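Local structure of Cyp101j2 (Sphingobium yanoikuyae, 5KYO) at residues A[318-323]-A[337-342]; A[83-88]-A[341-346]; A[102-107]-A[124-129]. The protein acts as a haem-containing cytochrome P450 monooxygenase that probably hydroxylates the monoterpenoid 1,8-cineole. All blocks are in the same frame, centred on the assembly; numbering follows the deposited sequence.

Contact 1. Residues A[318-323]-A[337-342]. With HEM (protoporphyrin IX containing Fe), chain G.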
loop_
_atom_site.group_PDB
_atom_site.type_symbol
_atom_site.label_atom_id
_atom_site.label_comp_id
_atom_site.label_asym_id
_atom_site.label_seq_id
_atom_site.Cartn_x
_atom_site.Cartn_y
_atom_site.Cartn_z
ATOM N N SER A 318 -2.315 3.321 5.901
ATOM C CA SER A 318 -3.233 3.558 7.015
ATOM C C SER A 318 -4.671 3.225 6.609
ATOM O O SER A 318 -5.353 3.989 5.919
ATOM C CB SER A 318 -3.140 5.007 7.511
ATOM O OG SER A 318 -1.813 5.299 7.918
ATOM N N SER A 319 -5.132 2.075 7.062
ATOM C CA SER A 319 -6.480 1.638 6.759
ATOM C C SER A 319 -7.324 1.886 8.006
ATOM O O SER A 319 -6.775 2.099 9.098
ATOM C CB SER A 319 -6.475 0.160 6.332
ATOM O OG SER A 319 -7.771 -0.345 6.125
ATOM N N ALA A 320 -8.643 1.891 7.850
ATOM C CA ALA A 320 -9.533 2.152 8.978
ATOM C C ALA A 320 -10.589 1.064 9.055
ATOM O O ALA A 320 -10.615 0.171 8.210
ATOM C CB ALA A 320 -10.170 3.520 8.849
ATOM N N ARG A 321 -11.436 1.127 10.082
ATOM C CA ARG A 321 -12.525 0.168 10.265
ATOM C C ARG A 321 -13.786 0.868 10.802
ATOM O O ARG A 321 -13.703 1.880 11.496
ATOM C CB ARG A 321 -12.114 -0.957 11.224
ATOM C CG ARG A 321 -10.958 -1.852 10.749
ATOM C CD ARG A 321 -11.392 -2.852 9.698
ATOM N NE ARG A 321 -10.284 -3.712 9.290
ATOM C CZ ARG A 321 -9.364 -3.366 8.390
ATOM N NH1 ARG A 321 -9.419 -2.180 7.800
ATOM N NH2 ARG A 321 -8.396 -4.207 8.077
ATOM N N GLU A 322 -14.951 0.332 10.454
ATOM C CA GLU A 322 -16.208 0.870 10.955
ATOM C C GLU A 322 -16.715 0.071 12.145
ATOM O O GLU A 322 -16.704 -1.148 12.150
ATOM C CB GLU A 322 -17.271 0.880 9.847
ATOM C CG GLU A 322 -18.631 1.367 10.306
ATOM C CD GLU A 322 -19.621 1.509 9.166
ATOM O OE1 GLU A 322 -19.260 1.201 8.015
ATOM O OE2 GLU A 322 -20.761 1.945 9.424
ATOM N N VAL A 323 -17.187 0.776 13.158
ATOM C CA VAL A 323 -17.835 0.122 14.276
ATOM C C VAL A 323 -19.297 -0.131 13.911
ATOM O O VAL A 323 -20.002 0.788 13.487
ATOM C CB VAL A 323 -17.725 0.971 15.533
ATOM C CG1 VAL A 323 -18.469 0.331 16.670
ATOM C CG2 VAL A 323 -16.246 1.159 15.912
ATOM N N GLY A 337 -21.337 3.133 14.000
ATOM C CA GLY A 337 -21.055 4.079 12.931
ATOM C C GLY A 337 -19.748 4.832 13.151
ATOM O O GLY A 337 -19.327 5.619 12.304
ATOM N N ASP A 338 -19.111 4.611 14.296
ATOM C CA ASP A 338 -17.807 5.224 14.536
ATOM C C ASP A 338 -16.732 4.628 13.605
ATOM O O ASP A 338 -16.775 3.448 13.238
ATOM C CB ASP A 338 -17.397 5.063 16.003
ATOM C CG ASP A 338 -18.043 6.106 16.915
ATOM O OD1 ASP A 338 -18.911 6.869 16.435
ATOM O OD2 ASP A 338 -17.677 6.166 18.111
ATOM N N MET A 339 -15.764 5.458 13.229
ATOM C CA MET A 339 -14.638 5.019 12.414
ATOM C C MET A 339 -13.395 4.895 13.278
ATOM O O MET A 339 -13.148 5.740 14.137
ATOM C CB MET A 339 -14.379 6.002 11.268
ATOM C CG MET A 339 -15.513 6.086 10.283
ATOM S SD MET A 339 -15.705 4.501 9.443
ATOM C CE MET A 339 -14.025 4.275 8.837
ATOM N N VAL A 340 -12.617 3.840 13.064
ATOM C CA VAL A 340 -11.358 3.700 13.782
ATOM C C VAL A 340 -10.198 3.449 12.820
ATOM O O VAL A 340 -10.169 2.438 12.113
ATOM C CB VAL A 340 -11.398 2.560 14.811
ATOM C CG1 VAL A 340 -10.079 2.506 15.547
ATOM C CG2 VAL A 340 -12.570 2.749 15.802
ATOM N N MET A 341 -9.253 4.389 12.811
ATOM C CA MET A 341 -8.053 4.276 11.991
ATOM C C MET A 341 -7.025 3.407 12.709
ATOM O O MET A 341 -6.816 3.542 13.904
ATOM C CB MET A 341 -7.481 5.662 11.672
ATOM C CG MET A 341 -6.357 5.662 10.660
ATOM S SD MET A 341 -6.046 7.282 9.940
ATOM C CE MET A 341 -7.417 7.434 8.792
ATOM N N ALA A 342 -6.403 2.495 11.972
ATOM C CA ALA A 342 -5.457 1.556 12.566
ATOM C C ALA A 342 -4.227 1.416 11.674
ATOM O O ALA A 342 -4.097 0.432 10.955
ATOM C CB ALA A 342 -6.125 0.199 12.779
HETATM C CHA HEM G . -4.515 -5.279 0.962
HETATM C CHB HEM G . -0.315 -2.959 1.708
HETATM C CHC HEM G . 1.161 -4.275 -2.762
HETATM C CHD HEM G . -3.332 -5.714 -3.781
HETATM C C1A HEM G . -3.507 -4.598 1.602
HETATM C C2A HEM G . -3.485 -4.165 2.994
HETATM C C3A HEM G . -2.321 -3.507 3.187
HETATM C C4A HEM G . -1.566 -3.515 1.943
HETATM C CMA HEM G . -1.846 -2.881 4.523
HETATM C CAA HEM G . -4.571 -4.394 4.084
HETATM C CBA HEM G . -5.715 -3.390 3.989
HETATM C CGA HEM G . -6.682 -3.586 5.134
HETATM O O1A HEM G . -6.271 -3.430 6.318
HETATM O O2A HEM G . -7.877 -3.890 4.876
HETATM C C1B HEM G . 0.468 -3.164 0.577
HETATM C C2B HEM G . 1.871 -2.793 0.417
HETATM C C3B HEM G . 2.266 -3.151 -0.822
HETATM C C4B HEM G . 1.136 -3.760 -1.480
HETATM C CMB HEM G . 2.755 -2.100 1.486
HETATM C CAB HEM G . 3.647 -3.006 -1.527
HETATM C CBB HEM G . 4.778 -2.574 -0.962
HETATM C C1C HEM G . 0.080 -4.812 -3.415
HETATM C C2C HEM G . 0.094 -5.397 -4.742
HETATM C C3C HEM G . -1.159 -5.783 -5.026
HETATM C C4C HEM G . -1.989 -5.472 -3.877
HETATM C CMC HEM G . 1.364 -5.486 -5.614
HETATM C CAC HEM G . -1.740 -6.461 -6.278
HETATM C CBC HEM G . -1.029 -6.948 -7.297
HETATM C C1D HEM G . -4.081 -5.700 -2.626
HETATM C C2D HEM G . -5.496 -6.019 -2.536
HETATM C C3D HEM G . -5.830 -5.896 -1.067
HETATM C C4D HEM G . -4.620 -5.500 -0.397
HETATM C CMD HEM G . -6.529 -6.437 -3.619
HETATM C CAD HEM G . -7.223 -6.128 -0.440
HETATM C CBD HEM G . -7.278 -7.466 0.299
HETATM C CGD HEM G . -8.667 -7.632 0.889
HETATM O O1D HEM G . -9.302 -8.702 0.709
HETATM O O2D HEM G . -9.142 -6.660 1.531
HETATM N NA HEM G . -2.318 -4.187 1.002
HETATM N NB HEM G . 0.066 -3.746 -0.608
HETATM N NC HEM G . -1.197 -4.884 -2.912
HETATM N ND HEM G . -3.616 -5.393 -1.356
HETATM FE FE HEM G . -1.718 -4.705 -0.903
#

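Contact 2. Residues A[83-88]-A[341-346]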
loop_
_atom_site.group_PDB
_atom_site.type_symbol
_atom_site.label_atom_id
_atom_site.label_comp_id
_atom_site.label_asym_id
_atom_site.label_seq_id
_atom_site.Cartn_x
_atom_site.Cartn_y
_atom_site.Cartn_z
ATOM N N HIS A 83 -12.850 10.900 13.922
ATOM C CA HIS A 83 -12.578 9.470 14.026
ATOM C C HIS A 83 -11.507 9.124 15.045
ATOM O O HIS A 83 -10.642 9.939 15.358
ATOM C CB HIS A 83 -12.192 8.898 12.647
ATOM C CG HIS A 83 -10.913 9.443 12.091
ATOM N ND1 HIS A 83 -9.690 8.856 12.333
ATOM C CD2 HIS A 83 -10.664 10.512 11.293
ATOM C CE1 HIS A 83 -8.742 9.535 11.708
ATOM N NE2 HIS A 83 -9.308 10.545 11.072
ATOM N N TRP A 84 -11.590 7.908 15.574
ATOM C CA TRP A 84 -10.600 7.421 16.520
ATOM C C TRP A 84 -9.348 6.936 15.796
ATOM O O TRP A 84 -9.412 6.512 14.636
ATOM C CB TRP A 84 -11.160 6.284 17.377
ATOM C CG TRP A 84 -12.457 6.575 18.053
ATOM C CD1 TRP A 84 -13.713 6.301 17.578
ATOM C CD2 TRP A 84 -12.637 7.163 19.346
ATOM N NE1 TRP A 84 -14.659 6.693 18.492
ATOM C CE2 TRP A 84 -14.025 7.224 19.589
ATOM C CE3 TRP A 84 -11.757 7.645 20.325
ATOM C CZ2 TRP A 84 -14.557 7.759 20.768
ATOM C CZ3 TRP A 84 -12.287 8.176 21.497
ATOM C CH2 TRP A 84 -13.673 8.227 21.707
ATOM N N VAL A 85 -8.214 6.993 16.490
ATOM C CA VAL A 85 -6.951 6.518 15.933
ATOM C C VAL A 85 -6.217 5.623 16.934
ATOM O O VAL A 85 -5.924 6.038 18.062
ATOM C CB VAL A 85 -6.017 7.685 15.524
ATOM C CG1 VAL A 85 -4.780 7.142 14.793
ATOM C CG2 VAL A 85 -6.738 8.705 14.654
ATOM N N ALA A 86 -5.935 4.390 16.522
ATOM C CA ALA A 86 -5.137 3.483 17.342
ATOM C C ALA A 86 -3.661 3.856 17.212
ATOM O O ALA A 86 -3.101 3.860 16.099
ATOM C CB ALA A 86 -5.360 2.049 16.942
ATOM N N LEU A 87 -3.047 4.178 18.351
ATOM C CA LEU A 87 -1.687 4.714 18.370
ATOM C C LEU A 87 -0.656 3.806 19.044
ATOM O O LEU A 87 0.479 4.229 19.310
ATOM C CB LEU A 87 -1.689 6.081 19.051
ATOM C CG LEU A 87 -2.403 7.155 18.221
ATOM C CD1 LEU A 87 -2.438 8.472 18.943
ATOM C CD2 LEU A 87 -1.726 7.323 16.866
ATOM N N ARG A 88 -1.043 2.572 19.332
ATOM C CA ARG A 88 -0.097 1.570 19.827
ATOM C C ARG A 88 -0.159 0.316 18.962
ATOM O O ARG A 88 -1.164 0.068 18.283
ATOM C CB ARG A 88 -0.377 1.216 21.290
ATOM C CG ARG A 88 -0.250 2.377 22.262
ATOM C CD ARG A 88 1.191 2.832 22.435
ATOM N NE ARG A 88 1.294 3.918 23.409
ATOM C CZ ARG A 88 1.112 5.203 23.123
ATOM N NH1 ARG A 88 0.822 5.582 21.884
ATOM N NH2 ARG A 88 1.225 6.117 24.077
ATOM N N MET A 341 -9.253 4.389 12.811
ATOM C CA MET A 341 -8.053 4.276 11.991
ATOM C C MET A 341 -7.025 3.407 12.709
ATOM O O MET A 341 -6.816 3.542 13.904
ATOM C CB MET A 341 -7.481 5.662 11.672
ATOM C CG MET A 341 -6.357 5.662 10.660
ATOM S SD MET A 341 -6.046 7.282 9.940
ATOM C CE MET A 341 -7.417 7.434 8.792
ATOM N N ALA A 342 -6.403 2.495 11.972
ATOM C CA ALA A 342 -5.457 1.556 12.566
ATOM C C ALA A 342 -4.227 1.416 11.674
ATOM O O ALA A 342 -4.097 0.432 10.955
ATOM C CB ALA A 342 -6.125 0.199 12.779
ATOM N N PRO A 343 -3.326 2.410 11.717
ATOM C CA PRO A 343 -2.219 2.475 10.755
ATOM C C PRO A 343 -1.177 1.372 10.917
ATOM O O PRO A 343 -0.709 1.083 12.023
ATOM C CB PRO A 343 -1.594 3.850 11.036
ATOM C CG PRO A 343 -2.685 4.624 11.713
ATOM C CD PRO A 343 -3.390 3.616 12.554
ATOM N N THR A 344 -0.789 0.775 9.797
ATOM C CA THR A 344 0.300 -0.178 9.824
ATOM C C THR A 344 1.541 0.505 10.398
ATOM O O THR A 344 2.395 -0.155 10.957
ATOM C CB THR A 344 0.617 -0.741 8.427
ATOM O OG1 THR A 344 1.078 0.315 7.588
ATOM C CG2 THR A 344 -0.647 -1.331 7.791
ATOM N N VAL A 345 1.605 1.827 10.249
ATOM C CA VAL A 345 2.747 2.646 10.666
ATOM C C VAL A 345 3.034 2.549 12.161
ATOM O O VAL A 345 4.193 2.434 12.565
ATOM C CB VAL A 345 2.531 4.143 10.315
ATOM C CG1 VAL A 345 3.742 4.985 10.736
ATOM C CG2 VAL A 345 2.246 4.303 8.833
ATOM N N VAL A 346 1.983 2.563 12.979
ATOM C CA VAL A 346 2.165 2.589 14.432
ATOM C C VAL A 346 2.559 1.221 14.981
ATOM O O VAL A 346 2.956 1.103 16.139
ATOM C CB VAL A 346 0.898 3.107 15.154
ATOM C CG1 VAL A 346 0.458 4.413 14.524
ATOM C CG2 VAL A 346 -0.218 2.101 15.087
#

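Contact 3. Residues A[102-107]-A[124-129]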
loop_
_atom_site.group_PDB
_atom_site.type_symbol
_atom_site.label_atom_id
_atom_site.label_comp_id
_atom_site.label_asym_id
_atom_site.label_seq_id
_atom_site.Cartn_x
_atom_site.Cartn_y
_atom_site.Cartn_z
ATOM N N PHE A 102 -14.643 -4.721 14.441
ATOM C CA PHE A 102 -14.222 -3.649 13.545
ATOM C C PHE A 102 -14.288 -4.121 12.097
ATOM O O PHE A 102 -13.580 -5.047 11.702
ATOM C CB PHE A 102 -12.810 -3.181 13.912
ATOM C CG PHE A 102 -12.678 -2.763 15.349
ATOM C CD1 PHE A 102 -12.971 -1.467 15.737
ATOM C CD2 PHE A 102 -12.289 -3.679 16.321
ATOM C CE1 PHE A 102 -12.864 -1.088 17.069
ATOM C CE2 PHE A 102 -12.182 -3.300 17.654
ATOM C CZ PHE A 102 -12.468 -2.011 18.021
ATOM N N SER A 103 -15.169 -3.489 11.325
ATOM C CA SER A 103 -15.570 -3.989 10.014
ATOM C C SER A 103 -14.897 -3.273 8.838
ATOM O O SER A 103 -14.638 -2.067 8.898
ATOM C CB SER A 103 -17.093 -3.871 9.881
ATOM O OG SER A 103 -17.538 -4.138 8.561
ATOM N N ASN A 104 -14.629 -4.018 7.766
ATOM C CA ASN A 104 -14.095 -3.432 6.534
ATOM C C ASN A 104 -15.192 -2.760 5.697
ATOM O O ASN A 104 -14.998 -2.492 4.509
ATOM C CB ASN A 104 -13.380 -4.495 5.678
ATOM C CG ASN A 104 -11.951 -4.770 6.138
ATOM O OD1 ASN A 104 -11.731 -5.247 7.250
ATOM N ND2 ASN A 104 -10.973 -4.496 5.267
ATOM N N HIS A 105 -16.341 -2.485 6.312
ATOM C CA HIS A 105 -17.468 -1.899 5.581
ATOM C C HIS A 105 -17.138 -0.483 5.119
ATOM O O HIS A 105 -17.497 -0.095 4.005
ATOM C CB HIS A 105 -18.740 -1.918 6.433
ATOM C CG HIS A 105 -19.954 -1.419 5.711
ATOM N ND1 HIS A 105 -20.566 -0.223 6.025
ATOM C CD2 HIS A 105 -20.662 -1.947 4.683
ATOM C CE1 HIS A 105 -21.602 -0.039 5.224
ATOM N NE2 HIS A 105 -21.677 -1.067 4.398
ATOM N N THR A 106 -16.422 0.268 5.960
ATOM C CA THR A 106 -15.787 1.516 5.549
ATOM C C THR A 106 -14.339 1.474 6.018
ATOM O O THR A 106 -14.068 1.049 7.137
ATOM C CB THR A 106 -16.476 2.775 6.129
ATOM O OG1 THR A 106 -16.356 2.780 7.554
ATOM C CG2 THR A 106 -17.933 2.803 5.779
ATOM N N VAL A 107 -13.414 1.869 5.149
ATOM C CA VAL A 107 -11.989 1.830 5.476
ATOM C C VAL A 107 -11.314 3.149 5.192
ATOM O O VAL A 107 -10.116 3.282 5.395
ATOM C CB VAL A 107 -11.214 0.722 4.693
ATOM C CG1 VAL A 107 -11.702 -0.654 5.077
ATOM C CG2 VAL A 107 -11.286 0.949 3.189
ATOM N N SER A 124 -14.876 -4.776 0.893
ATOM C CA SER A 124 -15.749 -4.255 1.930
ATOM C C SER A 124 -16.364 -5.370 2.773
ATOM O O SER A 124 -16.983 -5.103 3.789
ATOM C CB SER A 124 -16.850 -3.401 1.299
ATOM O OG SER A 124 -17.525 -4.144 0.302
ATOM N N LEU A 125 -16.185 -6.619 2.347
ATOM C CA LEU A 125 -16.754 -7.753 3.072
ATOM C C LEU A 125 -15.976 -8.099 4.342
ATOM O O LEU A 125 -14.767 -7.866 4.426
ATOM C CB LEU A 125 -16.816 -8.984 2.164
ATOM C CG LEU A 125 -17.670 -8.907 0.896
ATOM C CD1 LEU A 125 -17.751 -10.280 0.252
ATOM C CD2 LEU A 125 -19.059 -8.363 1.196
ATOM N N ASP A 126 -16.687 -8.646 5.325
ATOM C CA ASP A 126 -16.078 -9.231 6.518
ATOM C C ASP A 126 -16.216 -10.731 6.419
ATOM O O ASP A 126 -17.083 -11.224 5.679
ATOM C CB ASP A 126 -16.765 -8.760 7.812
ATOM C CG ASP A 126 -16.646 -7.275 8.045
ATOM O OD1 ASP A 126 -15.544 -6.714 7.838
ATOM O OD2 ASP A 126 -17.667 -6.664 8.443
ATOM N N PRO A 127 -15.394 -11.479 7.169
ATOM C CA PRO A 127 -15.740 -12.897 7.292
ATOM C C PRO A 127 -17.085 -13.035 8.015
ATOM O O PRO A 127 -17.425 -12.169 8.822
ATOM C CB PRO A 127 -14.589 -13.480 8.118
ATOM C CG PRO A 127 -13.453 -12.515 7.933
ATOM C CD PRO A 127 -14.105 -11.162 7.804
ATOM N N PRO A 128 -17.842 -14.104 7.741
ATOM C CA PRO A 128 -17.496 -15.229 6.866
ATOM C C PRO A 128 -17.582 -14.952 5.359
ATOM O O PRO A 128 -16.984 -15.722 4.611
ATOM C CB PRO A 128 -18.514 -16.300 7.271
ATOM C CG PRO A 128 -19.685 -15.537 7.792
ATOM C CD PRO A 128 -19.119 -14.318 8.448
ATOM N N GLU A 129 -18.271 -13.896 4.926
ATOM C CA GLU A 129 -18.534 -13.669 3.498
ATOM C C GLU A 129 -17.268 -13.379 2.695
ATOM O O GLU A 129 -17.195 -13.651 1.493
ATOM C CB GLU A 129 -19.519 -12.513 3.309
ATOM C CG GLU A 129 -20.960 -12.822 3.697
ATOM C CD GLU A 129 -21.248 -12.559 5.165
ATOM O OE1 GLU A 129 -20.416 -11.905 5.830
ATOM O OE2 GLU A 129 -22.312 -12.997 5.654
HETATM O O HOH W 1 -12.974 -7.935 7.891
#

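Contact 1. Residues A[318-323]-A[337-342]
R321 and V340 face each other as a hydrogen-bonded pair where strands 318-323 and 339-342 run antiparallel, their short axes approaching to 4.5 Å at an angle of 152°. R321 N donates to V340 O and V340 N returns a bond to R321 O, each 2.7 Å long. Further along, V323 N bonds to D338 O and G337 N to V323 O, which carries the pairing past the first residue of strand 339-342 into the turn that leads up to it.

A320 and M341, like E322 and M339, are non-hydrogen-bonded pairs and share one face of the sheet. Here M339 does most of the reaching: its chain is bent at both chi2 and chi3, and it folds across to the neighbouring strand. SD comes to 4.0 Å from E322 CB, while the terminal methyl CE lies 3.9 Å from A320 CB. E322 is extended and sends its carboxylate on to a salt bridge with K111.

The two strands are neighbouring inner members of the mixed beta sheet that flanks the haem in the cytochrome P450 fold, and the opposite face carries the link to the cofactor. On that face V323 CG2 meets V340 CG2 at 4.0 Å, the two valines crossing at a slant, whereas the R321 side chain departs from the pair. A bend at chi2 (-77°) swings its guanidinium back over its own strand, where NH1 donates to A320 O at 2.7 Å and to S319 OG at 3.0 Å. S319 OG lies at the edge of the guanidinium, in its plane. With NH1 and NH2 both engaged, the flat group has little freedom to rotate: NH2 makes a nearly straight bond (173°) to haem propionate oxygen O1A, 2.9 Å away, and M96 O also accepts from NH2.

Contact 2. Residues A[83-88]-A[341-346]
W84 O is gripped from both faces of its carbonyl plane. M341 N reaches it across the strands at 2.8 Å, tilted modestly from that plane, while H83 ND1 approaches from well above the other face at a longer 3.3 Å. A chi1 of 65° sets the H83 ring between its own backbone N and carbonyl carbon, the crowded position, and this turns ND1 back toward the next carbonyl with the acceptor close to the ring plane. The same ND1 packs against M341 CB at 3.9 Å. Beyond CB the methionine was modelled in two conformers, so the oblique approach of its sulfur to the imidazole, seen in the conformer described here, is only tentative. With an alanine in place of H83, W84 O would probably lose its second donor and a gap would open beside M341 CB.

One step on, A86 N donates to M341 O at 2.9 Å in an almost straight line (176°). This bond and that of M341 N bracket the parallel bridge of V85 with M341, in which V85 CG2 rests on M341 CB.

A86 O meets a different fate: it is buried without a polar partner, walled in by carbon. P343 CD comes to 3.6 Å from it, and V346 CG2 to 3.5 Å from the same oxygen. V346, already in the short helix 344-348, also brings CG1 to 4.3 Å from L87 CD2, and W63 and M67 of helix 59-69 pack against this valine.

R88 occupies the N-cap of helix 89-97, so both segments pass from the sheet into helices soon after the bridge. A parallel pair inside an otherwise antiparallel sheet, joining strands far apart in sequence, is a feature of the large beta sheet of the cytochrome P450 fold.

Contact 3. Residues A[102-107]-A[124-129]
D126 offers both carboxylate oxygens to the 102-107 segment, each through its syn lone pair. OD2 takes a short bond of 2.5 Å from S103 OG, and OD1 accepts N104 N at 2.8 Å with little bend (166°). The carboxylate is therefore held at two points by consecutive residues, which limits its freedom to turn.

S103 OG stands anti to its own backbone N (chi1 171°), beside the carbonyl carbon. From there it can serve two bonds at once, donating to D126 and accepting from H105 N at 3.0 Å. The latter closes an ST turn, and with it the chain leaves the short, weakly bonded edge strand 102-103. The partner segment is part of the loop between helices 111-118 and 131-140, so the contact ties the edge of the P450 beta sheet to the loop that leads into helix 131-140.

A chi1 of -82° leaves the N104 amide with OD1 on a water and ND2 on the haem, and the amide crosses the D126 carboxylate at a slant, with planes far from parallel. The water links the two groups, apparently donating to N104 OD1 (3.0 Å) and D126 OD1 (2.8 Å), though it has more acceptors within reach than protons to give. ND2 donates to haem propionate oxygen O2A, so D126 is second-shell, holding the backbone of a residue that binds the propionate.

Two residues before D126, S124 CA sits 3.2 Å from N104 O in a CA-H...O contact. H105 has its CB directed away from the loop, and its ND1 is hydrogen-bonded to the carboxylate of E322.

All three contacts reach one mixed sheet, contact 3 only through its strand 102-103; the strand order runs 74-77, 83-86, 339-343, 318-323, 102-103. Contacts 1 and 2 are neighbours, with centres 9 Å apart, and share M341 and A342; W84 N also meets M339 O at 3.0 Å. Contact 3 lies on the other flank of contact 1, about 11 Å away between centres, joined by E322 N to S103 O at 2.9 Å. Contacts 2 and 3 do not touch, their nearest atoms being about 6 Å apart. Toward the haem, R321 of contact 1 and N104 of contact 3 take different oxygens of the same propionate, while T344 of contact 2 touches the cofactor.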